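ATP-dependent 6-phosphofructokinase isozyme 2 (Escherichia coli, PDB 3UMO) catalyses the ATP-dependent phosphorylation of D-fructose 6-phosphate to fructose 1,6-bisphosphate, the first committing step of glycolysis, working as a magnesium-dependent homodimeric kinase of the PfkB family. Local coordinates at residues 274-285 against 299-308; 40-51 against 256-264. One frame throughout, in Å; residues are numbered along the deposited sequence.

Contact 1: residues 274-285 against 299-308. With ATP (adenosine-5'-triphosphate), chain E.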
loop_
_atom_site.group_PDB
_atom_site.type_symbol
_atom_site.label_atom_id
_atom_site.label_comp_id
_atom_site.label_asym_id
_atom_site.label_seq_id
_atom_site.Cartn_x
_atom_site.Cartn_y
_atom_site.Cartn_z
ATOM N N GLU A 274 16.802 30.539 23.219
ATOM C CA GLU A 274 15.422 30.991 23.138
ATOM C C GLU A 274 14.885 30.761 21.729
ATOM O O GLU A 274 13.742 30.334 21.544
ATOM C CB GLU A 274 15.337 32.473 23.514
ATOM C CG GLU A 274 13.926 33.001 23.660
ATOM C CD GLU A 274 13.864 34.270 24.491
ATOM O OE1 GLU A 274 14.719 34.436 25.390
ATOM O OE2 GLU A 274 12.962 35.098 24.246
ATOM N N MET A 275 15.734 31.028 20.739
ATOM C CA MET A 275 15.370 30.824 19.342
ATOM C C MET A 275 15.056 29.356 19.032
ATOM O O MET A 275 14.029 29.054 18.427
ATOM C CB MET A 275 16.494 31.324 18.432
ATOM C CG MET A 275 16.154 31.277 16.962
ATOM S SD MET A 275 17.587 31.673 15.954
ATOM C CE MET A 275 18.600 30.231 16.236
ATOM N N VAL A 276 15.938 28.447 19.438
ATOM C CA VAL A 276 15.744 27.024 19.146
ATOM C C VAL A 276 14.567 26.458 19.935
ATOM O O VAL A 276 13.773 25.666 19.412
ATOM C CB VAL A 276 17.036 26.197 19.390
ATOM C CG1 VAL A 276 16.780 24.709 19.199
ATOM C CG2 VAL A 276 18.155 26.664 18.450
ATOM N N ARG A 277 14.435 26.879 21.188
ATOM C CA ARG A 277 13.307 26.437 21.998
ATOM C C ARG A 277 11.974 26.819 21.363
ATOM O O ARG A 277 11.072 25.997 21.279
ATOM C CB ARG A 277 13.372 27.022 23.405
ATOM C CG ARG A 277 14.400 26.384 24.298
ATOM C CD ARG A 277 14.182 26.847 25.740
ATOM N NE ARG A 277 15.325 26.598 26.616
ATOM C CZ ARG A 277 15.750 25.393 26.983
ATOM N NH1 ARG A 277 15.141 24.298 26.544
ATOM N NH2 ARG A 277 16.797 25.281 27.790
ATOM N N PHE A 278 11.853 28.070 20.928
ATOM C CA PHE A 278 10.616 28.542 20.326
ATOM C C PHE A 278 10.395 27.837 18.992
ATOM O O PHE A 278 9.263 27.499 18.638
ATOM C CB PHE A 278 10.659 30.059 20.134
ATOM C CG PHE A 278 9.312 30.682 19.911
ATOM C CD1 PHE A 278 8.293 30.502 20.832
ATOM C CD2 PHE A 278 9.069 31.471 18.795
ATOM C CE1 PHE A 278 7.048 31.081 20.638
ATOM C CE2 PHE A 278 7.817 32.053 18.594
ATOM C CZ PHE A 278 6.810 31.856 19.515
ATOM N N GLY A 279 11.484 27.593 18.264
ATOM C CA GLY A 279 11.414 26.847 17.016
ATOM C C GLY A 279 10.875 25.436 17.219
ATOM O O GLY A 279 9.988 24.984 16.488
ATOM N N VAL A 280 11.422 24.722 18.200
ATOM C CA VAL A 280 10.941 23.378 18.501
ATOM C C VAL A 280 9.489 23.417 18.973
ATOM O O VAL A 280 8.685 22.564 18.586
ATOM C CB VAL A 280 11.839 22.661 19.539
ATOM C CG1 VAL A 280 11.122 21.448 20.147
ATOM C CG2 VAL A 280 13.138 22.234 18.878
ATOM N N ALA A 281 9.154 24.406 19.800
ATOM C CA ALA A 281 7.778 24.537 20.283
ATOM C C ALA A 281 6.788 24.686 19.129
ATOM O O ALA A 281 5.748 24.023 19.109
ATOM C CB ALA A 281 7.644 25.703 21.273
ATOM N N ALA A 282 7.111 25.547 18.170
ATOM C CA ALA A 282 6.221 25.765 17.029
ATOM C C ALA A 282 6.204 24.573 16.081
ATOM O O ALA A 282 5.144 24.181 15.578
ATOM C CB ALA A 282 6.610 27.028 16.280
ATOM N N GLY A 283 7.382 24.016 15.801
ATOM C CA GLY A 283 7.466 22.844 14.947
ATOM C C GLY A 283 6.624 21.697 15.496
ATOM O O GLY A 283 5.852 21.064 14.775
ATOM N N SER A 284 6.772 21.430 16.789
ATOM C CA SER A 284 6.045 20.337 17.413
ATOM C C SER A 284 4.564 20.684 17.603
ATOM O O SER A 284 3.706 19.807 17.525
ATOM C CB SER A 284 6.715 19.932 18.728
ATOM O OG SER A 284 8.030 19.433 18.489
ATOM N N ALA A 285 4.266 21.962 17.816
ATOM C CA ALA A 285 2.874 22.397 17.893
ATOM C C ALA A 285 2.183 22.110 16.567
ATOM O O ALA A 285 1.027 21.683 16.541
ATOM C CB ALA A 285 2.791 23.880 18.223
ATOM N N ASP A 299 -0.827 26.322 21.454
ATOM C CA ASP A 299 -0.041 25.091 21.560
ATOM C C ASP A 299 1.449 25.412 21.609
ATOM O O ASP A 299 2.200 24.802 22.372
ATOM C CB ASP A 299 -0.325 24.151 20.386
ATOM C CG ASP A 299 -1.711 23.543 20.436
ATOM O OD1 ASP A 299 -2.302 23.477 21.536
ATOM O OD2 ASP A 299 -2.201 23.121 19.360
ATOM N N THR A 300 1.874 26.373 20.794
ATOM C CA THR A 300 3.285 26.764 20.765
ATOM C C THR A 300 3.691 27.344 22.119
ATOM O O THR A 300 4.743 27.006 22.666
ATOM C CB THR A 300 3.568 27.775 19.628
ATOM O OG1 THR A 300 3.188 27.200 18.365
ATOM C CG2 THR A 300 5.045 28.156 19.589
ATOM N N GLN A 301 2.838 28.202 22.672
ATOM C CA GLN A 301 3.098 28.791 23.982
ATOM C C GLN A 301 3.213 27.733 25.070
ATOM O O GLN A 301 4.092 27.813 25.926
ATOM C CB GLN A 301 2.007 29.802 24.348
ATOM C CG GLN A 301 2.138 30.362 25.756
ATOM C CD GLN A 301 1.245 31.567 25.994
ATOM O OE1 GLN A 301 0.228 31.747 25.321
ATOM N NE2 GLN A 301 1.629 32.407 26.950
ATOM N N LYS A 302 2.326 26.744 25.028
ATOM C CA LYS A 302 2.308 25.681 26.036
ATOM C C LYS A 302 3.592 24.855 25.991
ATOM O O LYS A 302 4.206 24.573 27.026
ATOM C CB LYS A 302 1.095 24.770 25.824
ATOM C CG LYS A 302 0.946 23.666 26.870
ATOM C CD LYS A 302 -0.102 22.634 26.446
ATOM C CE LYS A 302 -1.474 23.271 26.270
ATOM N NZ LYS A 302 -2.526 22.269 25.904
ATOM N N ILE A 303 3.992 24.462 24.787
ATOM C CA ILE A 303 5.226 23.699 24.624
ATOM C C ILE A 303 6.442 24.543 25.018
ATOM O O ILE A 303 7.327 24.074 25.736
ATOM C CB ILE A 303 5.382 23.160 23.189
ATOM C CG1 ILE A 303 4.266 22.156 22.885
ATOM C CG2 ILE A 303 6.756 22.497 23.020
ATOM C CD1 ILE A 303 4.116 21.806 21.407
ATOM N N TYR A 304 6.475 25.796 24.568
ATOM C CA TYR A 304 7.578 26.686 24.919
ATOM C C TYR A 304 7.719 26.870 26.432
ATOM O O TYR A 304 8.829 26.862 26.958
ATOM C CB TYR A 304 7.432 28.040 24.218
ATOM C CG TYR A 304 8.547 29.011 24.530
ATOM C CD1 TYR A 304 9.796 28.882 23.935
ATOM C CD2 TYR A 304 8.349 30.057 25.426
ATOM C CE1 TYR A 304 10.819 29.770 24.219
ATOM C CE2 TYR A 304 9.363 30.951 25.718
ATOM C CZ TYR A 304 10.594 30.804 25.113
ATOM O OH TYR A 304 11.595 31.698 25.412
ATOM N N ALA A 305 6.597 27.022 27.131
ATOM C CA ALA A 305 6.624 27.139 28.590
ATOM C C ALA A 305 7.256 25.908 29.237
ATOM O O ALA A 305 8.051 26.025 30.175
ATOM C CB ALA A 305 5.221 27.368 29.136
ATOM N N TYR A 306 6.897 24.731 28.730
ATOM C CA TYR A 306 7.465 23.479 29.220
ATOM C C TYR A 306 8.971 23.435 28.988
ATOM O O TYR A 306 9.727 23.093 29.889
ATOM C CB TYR A 306 6.790 22.286 28.542
ATOM C CG TYR A 306 7.483 20.955 28.752
ATOM C CD1 TYR A 306 7.239 20.192 29.889
ATOM C CD2 TYR A 306 8.362 20.448 27.798
ATOM C CE1 TYR A 306 7.860 18.973 30.075
ATOM C CE2 TYR A 306 8.990 19.231 27.980
ATOM C CZ TYR A 306 8.731 18.497 29.118
ATOM O OH TYR A 306 9.353 17.282 29.299
ATOM N N LEU A 307 9.403 23.784 27.779
ATOM C CA LEU A 307 10.825 23.773 27.449
ATOM C C LEU A 307 11.623 24.789 28.267
ATOM O O LEU A 307 12.832 24.626 28.464
ATOM C CB LEU A 307 11.030 24.045 25.959
ATOM C CG LEU A 307 10.406 23.054 24.981
ATOM C CD1 LEU A 307 10.514 23.589 23.564
ATOM C CD2 LEU A 307 11.065 21.689 25.103
ATOM N N SER A 308 10.948 25.828 28.746
ATOM C CA SER A 308 11.618 26.907 29.472
ATOM C C SER A 308 11.486 26.782 30.986
ATOM O O SER A 308 12.002 27.619 31.731
ATOM C CB SER A 308 11.068 28.265 29.025
ATOM O OG SER A 308 11.258 28.470 27.640
HETATM P PG ATP E . 9.243 19.677 6.769
HETATM O O1G ATP E . 9.819 20.699 5.855
HETATM O O2G ATP E . 7.844 20.190 7.097
HETATM O O3G ATP E . 9.193 18.311 6.177
HETATM P PB ATP E . 11.568 19.452 8.207
HETATM O O1B ATP E . 11.964 18.042 7.671
HETATM O O2B ATP E . 12.345 20.614 7.554
HETATM O O3B ATP E . 9.993 19.692 8.134
HETATM P PA ATP E . 11.645 18.590 10.952
HETATM O O1A ATP E . 11.059 17.291 10.483
HETATM O O2A ATP E . 12.926 18.419 11.772
HETATM O O3A ATP E . 11.912 19.543 9.756
HETATM O "O5'" ATP E . 10.506 19.349 11.798
HETATM C "C5'" ATP E . 10.833 20.500 12.499
HETATM C "C4'" ATP E . 10.467 20.549 13.913
HETATM O "O4'" ATP E . 9.103 20.091 14.039
HETATM C "C3'" ATP E . 11.229 19.589 14.728
HETATM O "O3'" ATP E . 12.445 20.104 15.121
HETATM C "C2'" ATP E . 10.317 19.323 15.854
HETATM O "O2'" ATP E . 10.299 20.392 16.710
HETATM C "C1'" ATP E . 9.005 19.259 15.172
HETATM N N9 ATP E . 8.672 17.894 14.768
HETATM C C8 ATP E . 8.832 17.365 13.541
HETATM N N7 ATP E . 8.407 16.078 13.590
HETATM C C5 ATP E . 7.982 15.800 14.840
HETATM C C6 ATP E . 7.445 14.662 15.451
HETATM N N6 ATP E . 7.240 13.390 14.682
HETATM N N1 ATP E . 7.119 14.728 16.753
HETATM C C2 ATP E . 7.297 15.856 17.463
HETATM N N3 ATP E . 7.804 16.957 16.901
HETATM C C4 ATP E . 8.150 16.959 15.601
HETATM O O HOH W 1 14.318 22.257 27.799
HETATM O O HOH W 2 -0.764 23.724 17.178
#

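Contact 2: residues 40-51 against 256-264. With ATP (adenosine-5'-triphosphate), chain E.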
loop_
_atom_site.group_PDB
_atom_site.type_symbol
_atom_site.label_atom_id
_atom_site.label_comp_id
_atom_site.label_asym_id
_atom_site.label_seq_id
_atom_site.Cartn_x
_atom_site.Cartn_y
_atom_site.Cartn_z
ATOM N N GLY A 40 7.264 27.159 0.679
ATOM C CA GLY A 40 8.047 27.333 1.889
ATOM C C GLY A 40 7.889 28.692 2.537
ATOM O O GLY A 40 7.387 28.791 3.659
ATOM N N GLY A 41 8.317 29.737 1.832
ATOM C CA GLY A 41 8.245 31.094 2.344
ATOM C C GLY A 41 6.822 31.520 2.644
ATOM O O GLY A 41 6.571 32.231 3.615
ATOM N N ILE A 42 5.878 31.079 1.816
ATOM C CA ILE A 42 4.476 31.399 2.057
ATOM C C ILE A 42 4.011 30.812 3.386
ATOM O O ILE A 42 3.358 31.492 4.181
ATOM C CB ILE A 42 3.579 30.933 0.890
ATOM C CG1 ILE A 42 3.706 31.915 -0.277
ATOM C CG2 ILE A 42 2.118 30.841 1.333
ATOM C CD1 ILE A 42 3.026 31.454 -1.550
ATOM N N ASN A 43 4.368 29.556 3.638
ATOM C CA ASN A 43 3.981 28.910 4.883
ATOM C C ASN A 43 4.689 29.489 6.102
ATOM O O ASN A 43 4.109 29.551 7.179
ATOM C CB ASN A 43 4.149 27.393 4.790
ATOM C CG ASN A 43 2.996 26.736 4.065
ATOM O OD1 ASN A 43 1.851 27.170 4.188
ATOM N ND2 ASN A 43 3.288 25.687 3.305
ATOM N N VAL A 44 5.934 29.924 5.928
ATOM C CA VAL A 44 6.641 30.625 6.993
ATOM C C VAL A 44 5.865 31.887 7.375
ATOM O O VAL A 44 5.669 32.176 8.561
ATOM C CB VAL A 44 8.088 30.974 6.580
ATOM C CG1 VAL A 44 8.732 31.921 7.595
ATOM C CG2 VAL A 44 8.910 29.706 6.460
ATOM N N ALA A 45 5.393 32.620 6.366
ATOM C CA ALA A 45 4.617 33.837 6.610
ATOM C C ALA A 45 3.293 33.535 7.322
ATOM O O ALA A 45 2.861 34.282 8.210
ATOM C CB ALA A 45 4.366 34.590 5.309
ATOM N N ARG A 46 2.646 32.441 6.932
ATOM C CA ARG A 46 1.396 32.040 7.575
ATOM C C ARG A 46 1.623 31.637 9.034
ATOM O O ARG A 46 0.845 32.008 9.921
ATOM C CB ARG A 46 0.723 30.912 6.793
ATOM C CG ARG A 46 0.313 31.313 5.379
ATOM C CD ARG A 46 -0.204 30.119 4.589
ATOM N NE ARG A 46 -1.528 29.694 5.034
ATOM C CZ ARG A 46 -1.884 28.426 5.215
ATOM N NH1 ARG A 46 -1.012 27.454 4.993
ATOM N NH2 ARG A 46 -3.114 28.129 5.620
ATOM N N ALA A 47 2.700 30.897 9.285
ATOM C CA ALA A 47 3.040 30.485 10.651
ATOM C C ALA A 47 3.315 31.704 11.514
ATOM O O ALA A 47 2.914 31.767 12.683
ATOM C CB ALA A 47 4.253 29.552 10.650
ATOM N N ILE A 48 3.998 32.685 10.933
ATOM C CA ILE A 48 4.314 33.901 11.666
ATOM C C ILE A 48 3.032 34.626 12.068
ATOM O O ILE A 48 2.910 35.107 13.196
ATOM C CB ILE A 48 5.264 34.809 10.862
ATOM C CG1 ILE A 48 6.689 34.251 10.958
ATOM C CG2 ILE A 48 5.197 36.245 11.369
ATOM C CD1 ILE A 48 7.698 34.906 10.002
ATOM N N ALA A 49 2.063 34.671 11.158
ATOM C CA ALA A 49 0.760 35.250 11.471
ATOM C C ALA A 49 0.088 34.516 12.637
ATOM O O ALA A 49 -0.442 35.153 13.553
ATOM C CB ALA A 49 -0.138 35.241 10.240
ATOM N N HIS A 50 0.110 33.185 12.606
ATOM C CA HIS A 50 -0.474 32.390 13.691
ATOM C C HIS A 50 0.178 32.714 15.029
ATOM O O HIS A 50 -0.489 32.735 16.066
ATOM C CB HIS A 50 -0.330 30.889 13.430
ATOM C CG HIS A 50 -1.164 30.387 12.296
ATOM N ND1 HIS A 50 -1.863 31.230 11.461
ATOM C CD2 HIS A 50 -1.419 29.130 11.866
ATOM C CE1 HIS A 50 -2.513 30.512 10.563
ATOM N NE2 HIS A 50 -2.259 29.236 10.785
ATOM N N LEU A 51 1.483 32.962 15.003
ATOM C CA LEU A 51 2.216 33.220 16.239
ATOM C C LEU A 51 2.127 34.678 16.686
ATOM O O LEU A 51 2.731 35.067 17.684
ATOM C CB LEU A 51 3.670 32.766 16.117
ATOM C CG LEU A 51 3.857 31.274 15.822
ATOM C CD1 LEU A 51 5.339 30.940 15.717
ATOM C CD2 LEU A 51 3.178 30.415 16.882
ATOM N N ASP A 256 8.190 24.563 8.365
ATOM C CA ASP A 256 7.889 25.967 8.129
ATOM C C ASP A 256 7.424 26.664 9.405
ATOM O O ASP A 256 7.701 27.844 9.604
ATOM C CB ASP A 256 6.862 26.109 7.006
ATOM C CG ASP A 256 7.379 25.577 5.679
ATOM O OD1 ASP A 256 6.559 25.095 4.868
ATOM O OD2 ASP A 256 8.607 25.638 5.442
ATOM N N SER A 257 6.724 25.935 10.268
ATOM C CA SER A 257 6.310 26.488 11.551
ATOM C C SER A 257 7.533 26.793 12.397
ATOM O O SER A 257 7.619 27.860 13.011
ATOM C CB SER A 257 5.393 25.520 12.299
ATOM O OG SER A 257 4.139 25.411 11.639
ATOM N N MET A 258 8.474 25.854 12.437
ATOM C CA MET A 258 9.722 26.076 13.163
ATOM C C MET A 258 10.484 27.286 12.629
ATOM O O MET A 258 10.974 28.115 13.407
ATOM C CB MET A 258 10.615 24.830 13.103
ATOM C CG MET A 258 12.055 25.105 13.515
ATOM S SD MET A 258 13.028 23.592 13.652
ATOM C CE MET A 258 12.834 23.229 15.396
ATOM N N VAL A 259 10.607 27.387 11.307
ATOM C CA VAL A 259 11.308 28.528 10.713
ATOM C C VAL A 259 10.631 29.859 11.042
ATOM O O VAL A 259 11.311 30.838 11.380
ATOM C CB VAL A 259 11.506 28.360 9.193
ATOM C CG1 VAL A 259 12.049 29.641 8.577
ATOM C CG2 VAL A 259 12.448 27.196 8.927
ATOM N N GLY A 260 9.301 29.886 10.965
ATOM C CA GLY A 260 8.540 31.075 11.322
ATOM C C GLY A 260 8.831 31.524 12.744
ATOM O O GLY A 260 9.078 32.710 12.998
ATOM N N ALA A 261 8.834 30.567 13.667
ATOM C CA ALA A 261 9.100 30.859 15.074
ATOM C C ALA A 261 10.516 31.365 15.302
ATOM O O ALA A 261 10.736 32.314 16.065
ATOM C CB ALA A 261 8.844 29.627 15.926
ATOM N N MET A 262 11.489 30.712 14.676
ATOM C CA MET A 262 12.871 31.130 14.871
ATOM C C MET A 262 13.128 32.501 14.258
ATOM O O MET A 262 13.906 33.289 14.792
ATOM C CB MET A 262 13.853 30.077 14.347
ATOM C CG MET A 262 13.777 28.784 15.160
ATOM S SD MET A 262 15.131 27.641 14.856
ATOM C CE MET A 262 15.012 27.387 13.081
ATOM N N THR A 263 12.447 32.791 13.154
ATOM C CA THR A 263 12.551 34.087 12.495
ATOM C C THR A 263 12.071 35.204 13.417
ATOM O O THR A 263 12.712 36.250 13.532
ATOM C CB THR A 263 11.724 34.112 11.196
ATOM O OG1 THR A 263 12.267 33.168 10.265
ATOM C CG2 THR A 263 11.742 35.496 10.571
ATOM N N LEU A 264 10.934 34.981 14.066
ATOM C CA LEU A 264 10.412 35.952 15.024
ATOM C C LEU A 264 11.381 36.178 16.176
ATOM O O LEU A 264 11.594 37.313 16.602
ATOM C CB LEU A 264 9.057 35.498 15.564
ATOM C CG LEU A 264 7.879 35.758 14.629
ATOM C CD1 LEU A 264 6.641 35.009 15.118
ATOM C CD2 LEU A 264 7.604 37.255 14.537
HETATM P PG ATP E . 9.243 19.677 6.769
HETATM O O1G ATP E . 9.819 20.699 5.855
HETATM O O2G ATP E . 7.844 20.190 7.097
HETATM O O3G ATP E . 9.193 18.311 6.177
HETATM P PB ATP E . 11.568 19.452 8.207
HETATM O O1B ATP E . 11.964 18.042 7.671
HETATM O O2B ATP E . 12.345 20.614 7.554
HETATM O O3B ATP E . 9.993 19.692 8.134
HETATM P PA ATP E . 11.645 18.590 10.952
HETATM O O1A ATP E . 11.059 17.291 10.483
HETATM O O2A ATP E . 12.926 18.419 11.772
HETATM O O3A ATP E . 11.912 19.543 9.756
HETATM O "O5'" ATP E . 10.506 19.349 11.798
HETATM C "C5'" ATP E . 10.833 20.500 12.499
HETATM C "C4'" ATP E . 10.467 20.549 13.913
HETATM O "O4'" ATP E . 9.103 20.091 14.039
HETATM C "C3'" ATP E . 11.229 19.589 14.728
HETATM O "O3'" ATP E . 12.445 20.104 15.121
HETATM C "C2'" ATP E . 10.317 19.323 15.854
HETATM O "O2'" ATP E . 10.299 20.392 16.710
HETATM C "C1'" ATP E . 9.005 19.259 15.172
HETATM N N9 ATP E . 8.672 17.894 14.768
HETATM C C8 ATP E . 8.832 17.365 13.541
HETATM N N7 ATP E . 8.407 16.078 13.590
HETATM C C5 ATP E . 7.982 15.800 14.840
HETATM C C6 ATP E . 7.445 14.662 15.451
HETATM N N6 ATP E . 7.240 13.390 14.682
HETATM N N1 ATP E . 7.119 14.728 16.753
HETATM C C2 ATP E . 7.297 15.856 17.463
HETATM N N3 ATP E . 7.804 16.957 16.901
HETATM C C4 ATP E . 8.150 16.959 15.601
HETATM O O HOH W 3 6.316 24.298 2.349
#

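Contact 1: residues 274-285 against 299-308
Behind the ATP pocket of this ribokinase-fold enzyme, Ala281 on the nucleotide-lining helix 274-285 packs knobs-into-holes among Thr300, Ile303, Tyr304 and Leu307 of the C-terminal helix 299-307. The axes of the two segments come within 8.0 Å at 135°, and small residues permit it: Ala281 CB lies 3.5 Å from Thr300 O. Thr300 and Tyr304 are knobs in return. Thr300 CG2 meets Ala282 and the Phe278 ring, while its hydroxyl bonds back to Ser296 O. Tyr304 sends CG straight away from its backbone N (chi1 -180°) and lays its ring against helix 274-285, and Phe278 turns an edge to its face: a T-shaped pair, centroids 5.5 Å apart and planes at 89°. Another side of helix 274-285 serves the nucleotide, where Ser284 OG accepts from ATP O2' and donates to ATP N3, each at 3.0 Å. Arg277 stretches its chain along the end of the C-terminal helix, its guanidinium paired with Glu273. Leu307 O sits over one face of that group, too poorly angled for a direct bond to NH1; a water spans the two, weakly on the arginine side. With an alanine in place of Arg277, Glu273 is likely to be left without this charge partner. At the other end, a second water donates to Ala285 O at 2.8 Å and to Asp299 OD2 at 2.7 Å.

Contact 2: residues 40-51 against 256-264
Asp256, probably the catalytic residue as in its relatives, looks from the first turn of its segment onto the start of helix 40-50, whose Gly40 to Asn43 belong to the substrate site. Its CB touches Asn43 CB, and CG sits beside the backbone N and anti to the carbonyl carbon (chi1 -63°), which brings it to 3.8 Å from Gly40 O. The carboxylate oxygens part there. OD1 rests against Asn43 CB at 3.3 Å and takes a hydrogen bond from a water at 2.7 Å, a water that Asn43 ND2 reaches only weakly; OD2 lies beside Gly40. The Asn43 amide is held from behind, because Arg46 NH1 donates to its OD1 at 3.0 Å, in the guanidinium plane, and Arg46 is itself paired with Glu76.

Deeper in, the side chains that meet are mostly apolar. Gly260 is where the helices come closest, with axes 7.8 Å apart at 61°: even a CB on it would probably crowd Ala47 CB and Val44 O. Instead, Val44 CG1 lies on Gly260 CA, and Ile48 CG1 comes to 3.5 Å from Gly260 O. The other methyl of Val44, CG2, packs on Val259 CG1, and Leu51 closes the far end by setting CD1 against Ala261 CB at 3.7 Å. No direct hydrogen bond joins the two segments. Close packing of largely apolar side chains therefore fits these helices together, while the side chain of Asp256 stays at the polar end, its nearest atom about 5 Å from a bound magnesium ion, a position consistent with a role in phosphoryl transfer.

In the fold
Helix 254-267 is the piece both contacts share: it packs on 40-51 in contact 2, and its neighbouring face meets helix 272-286 of contact 1, which follows it in the chain. The two centres lie 13 Å apart, and the join is close, with Ala261 CB 3.4 Å from Ala282 CB and Met258 CB 3.4 Å from Gly279 O. The same ATP touches both. Contact 1 holds its ribose and base, and Met258 CE of contact 2 reaches ATP O3' at 3.2 Å. Contact 2 is buried near the middle of the chain, contact 1 farther out. The layered helices run from the substrate-site residues past Asp256 to the nucleotide, to which Lys27 of another subunit also bonds.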